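Truncated hemoglobin from geobacillus stearothermophilus (Geobacillus stearothermophilus, PDB 2BKM) binds haem and molecular oxygen as a bacterial truncated globin, probably in oxygen storage or transport. Local coordinates at residues E14-A17 with K18-A22. Sequence-based numbering, arbitrary orientation.
Sequences ETVA and KLVEA
With chi1 of 174° in Val-16 and 164° in Val-20, each valine sets its CG1 opposite its own backbone N and its CG2 beside that N. One turn apart, the two side chains therefore meet at an oblique angle through unlike branches, Val-16 CG1 lying 4.2 Å from Val-20 CG2. The same CG2 of Val-20 leans back over the preceding turn, 3.3 Å from Val-16 O. That oxygen also accepts the backbone N-H of Val-20, with N and O 2.9 Å apart. Three more i to i+4 backbone bonds of the alpha-helix flank it, from Lys-18 N to Glu-14 O, Leu-19 N to Thr-15 O and Glu-21 N to Ala-17 O. The bond from Leu-19 N to Thr-15 O is the shortest of the four at 2.8 Å, and its donor sits nearly on the line of the C=O bond. These turns belong to the amphipathic helix 12-29 of the globin fold. Val-16 and Val-20 face helix 42-55, where they touch Thr-53 and Ala-45 respectively, and the side chain of Val-20 lies about 9 Å from the bound haem. Leu-19 is turned instead to Met-92, Ala-95 and Met-96 of helix 82-98. On the exposed flank, Lys-18 runs its extended chain past the carbonyl of Glu-14, its CG 3.4 Å from Glu-14 O. The opposite charges of this pair remain apart, with Lys-18 NZ 5.9 Å from Glu-14 OE2, so any attraction between them is probably modest. Glu-21, whose side chain stands out from the helix, is salt-bridged through OE2 to Arg-25, one turn further on.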
ATOM      1  N   GLU A  14      13.159  -5.686   5.369  1.00 14.88           N
ATOM      2  CA  GLU A  14      13.944  -4.511   5.072  1.00 13.30           C
ATOM      3  C   GLU A  14      13.345  -3.786   3.880  1.00 12.94           C
ATOM      4  O   GLU A  14      13.297  -2.566   3.833  1.00 14.68           O
ATOM      5  CB  GLU A  14      15.395  -4.885   4.774  0.50 13.23           C
ATOM      6  CG  GLU A  14      16.108  -5.444   5.987  0.50 14.41           C
ATOM      7  CD  GLU A  14      17.578  -5.151   5.992  0.50 16.32           C
ATOM      8  OE1 GLU A  14      18.329  -6.017   6.492  0.50 19.31           O
ATOM      9  OE2 GLU A  14      17.983  -4.059   5.523  0.50 20.11           O
ATOM     10  N   THR A  15      12.884  -4.551   2.913  1.00 12.76           N
ATOM     11  CA  THR A  15      12.253  -3.920   1.753  1.00 11.02           C
ATOM     12  C   THR A  15      10.933  -3.262   2.162  1.00 10.62           C
ATOM     13  O   THR A  15      10.629  -2.136   1.765  1.00  9.83           O
ATOM     14  CB  THR A  15      12.000  -4.957   0.672  1.00 12.05           C
ATOM     15  OG1 THR A  15      13.265  -5.466   0.267  1.00 13.69           O
ATOM     16  CG2 THR A  15      11.350  -4.332  -0.549  1.00 13.66           C
ATOM     17  N   VAL A  16      10.134  -3.969   2.942  1.00  9.92           N
ATOM     18  CA  VAL A  16       8.862  -3.387   3.340  1.00  9.73           C
ATOM     19  C   VAL A  16       9.073  -2.105   4.096  1.00 10.22           C
ATOM     20  O   VAL A  16       8.373  -1.134   3.857  1.00 10.46           O
ATOM     21  CB  VAL A  16       7.993  -4.379   4.138  1.00 10.36           C
ATOM     22  CG1 VAL A  16       6.708  -3.720   4.674  1.00 12.64           C
ATOM     23  CG2 VAL A  16       7.665  -5.592   3.273  1.00 12.88           C
ATOM     24  N   ALA A  17      10.045  -2.100   5.013  1.00 10.19           N
ATOM     25  CA  ALA A  17      10.305  -0.891   5.784  1.00 11.03           C
ATOM     26  C   ALA A  17      10.678   0.284   4.896  1.00 10.93           C
ATOM     27  O   ALA A  17      10.174   1.393   5.088  1.00 12.92           O
ATOM     28  CB  ALA A  17      11.439  -1.150   6.765  1.00 11.72           C
ATOM     29  N   LYS A  18      11.610   0.050   3.974  1.00 11.22           N
ATOM     30  CA  LYS A  18      12.065   1.100   3.126  1.00 10.82           C
ATOM     31  C   LYS A  18      10.923   1.599   2.258  1.00  9.58           C
ATOM     32  O   LYS A  18      10.762   2.771   2.053  1.00  9.50           O
ATOM     33  CB  LYS A  18      13.166   0.569   2.207  1.00 12.00           C
ATOM     34  CG  LYS A  18      14.512   0.506   2.848  1.00 16.81           C
ATOM     35  CD  LYS A  18      15.452  -0.150   1.875  1.00 20.22           C
ATOM     36  CE  LYS A  18      16.886   0.177   2.200  1.00 25.37           C
ATOM     37  NZ  LYS A  18      17.710  -0.252   1.049  1.00 28.61           N
ATOM     38  N   LEU A  19      10.155   0.645   1.749  1.00  9.74           N
ATOM     39  CA  LEU A  19       9.057   0.963   0.847  1.00  8.13           C
ATOM     40  C   LEU A  19       8.018   1.841   1.528  1.00  7.56           C
ATOM     41  O   LEU A  19       7.576   2.849   0.966  1.00  7.52           O
ATOM     42  CB  LEU A  19       8.400  -0.329   0.348  1.00  8.79           C
ATOM     43  CG  LEU A  19       7.265  -0.071  -0.655  1.00  8.15           C
ATOM     44  CD1 LEU A  19       7.777   0.667  -1.885  1.00  9.49           C
ATOM     45  CD2 LEU A  19       6.686  -1.429  -1.032  1.00  9.62           C
ATOM     46  N   VAL A  20       7.625   1.455   2.739  1.00  8.09           N
ATOM     47  CA  VAL A  20       6.623   2.216   3.465  1.00  8.95           C
ATOM     48  C   VAL A  20       7.097   3.623   3.761  1.00  8.99           C
ATOM     49  O   VAL A  20       6.358   4.549   3.580  1.00  9.52           O
ATOM     50  CB  VAL A  20       6.246   1.459   4.759  1.00  9.46           C
ATOM     51  CG1 VAL A  20       5.523   2.367   5.740  1.00 12.56           C
ATOM     52  CG2 VAL A  20       5.435   0.254   4.390  1.00 10.12           C
ATOM     53  N   GLU A  21       8.342   3.746   4.206  1.00 10.58           N
ATOM     54  CA  GLU A  21       8.909   5.065   4.463  1.00 11.30           C
ATOM     55  C   GLU A  21       8.827   5.933   3.200  1.00 10.25           C
ATOM     56  O   GLU A  21       8.360   7.067   3.242  1.00 11.20           O
ATOM     57  CB  GLU A  21      10.360   4.899   4.906  1.00 12.23           C
ATOM     58  CG  GLU A  21      10.990   6.224   5.310  1.00 19.30           C
ATOM     59  CD  GLU A  21      12.526   6.216   5.286  1.00 27.91           C
ATOM     60  OE1 GLU A  21      13.166   5.186   4.929  1.00 30.26           O
ATOM     61  OE2 GLU A  21      13.095   7.287   5.617  1.00 31.33           O
ATOM     62  N   ALA A  22       9.246   5.373   2.063  1.00  9.17           N
ATOM     63  CA  ALA A  22       9.230   6.149   0.849  1.00  8.19           C
ATOM     64  C   ALA A  22       7.810   6.482   0.400  1.00  8.37           C
ATOM     65  O   ALA A  22       7.522   7.584  -0.066  1.00  9.67           O
ATOM     66  CB  ALA A  22       9.991   5.378  -0.225  1.00  8.55           C
TER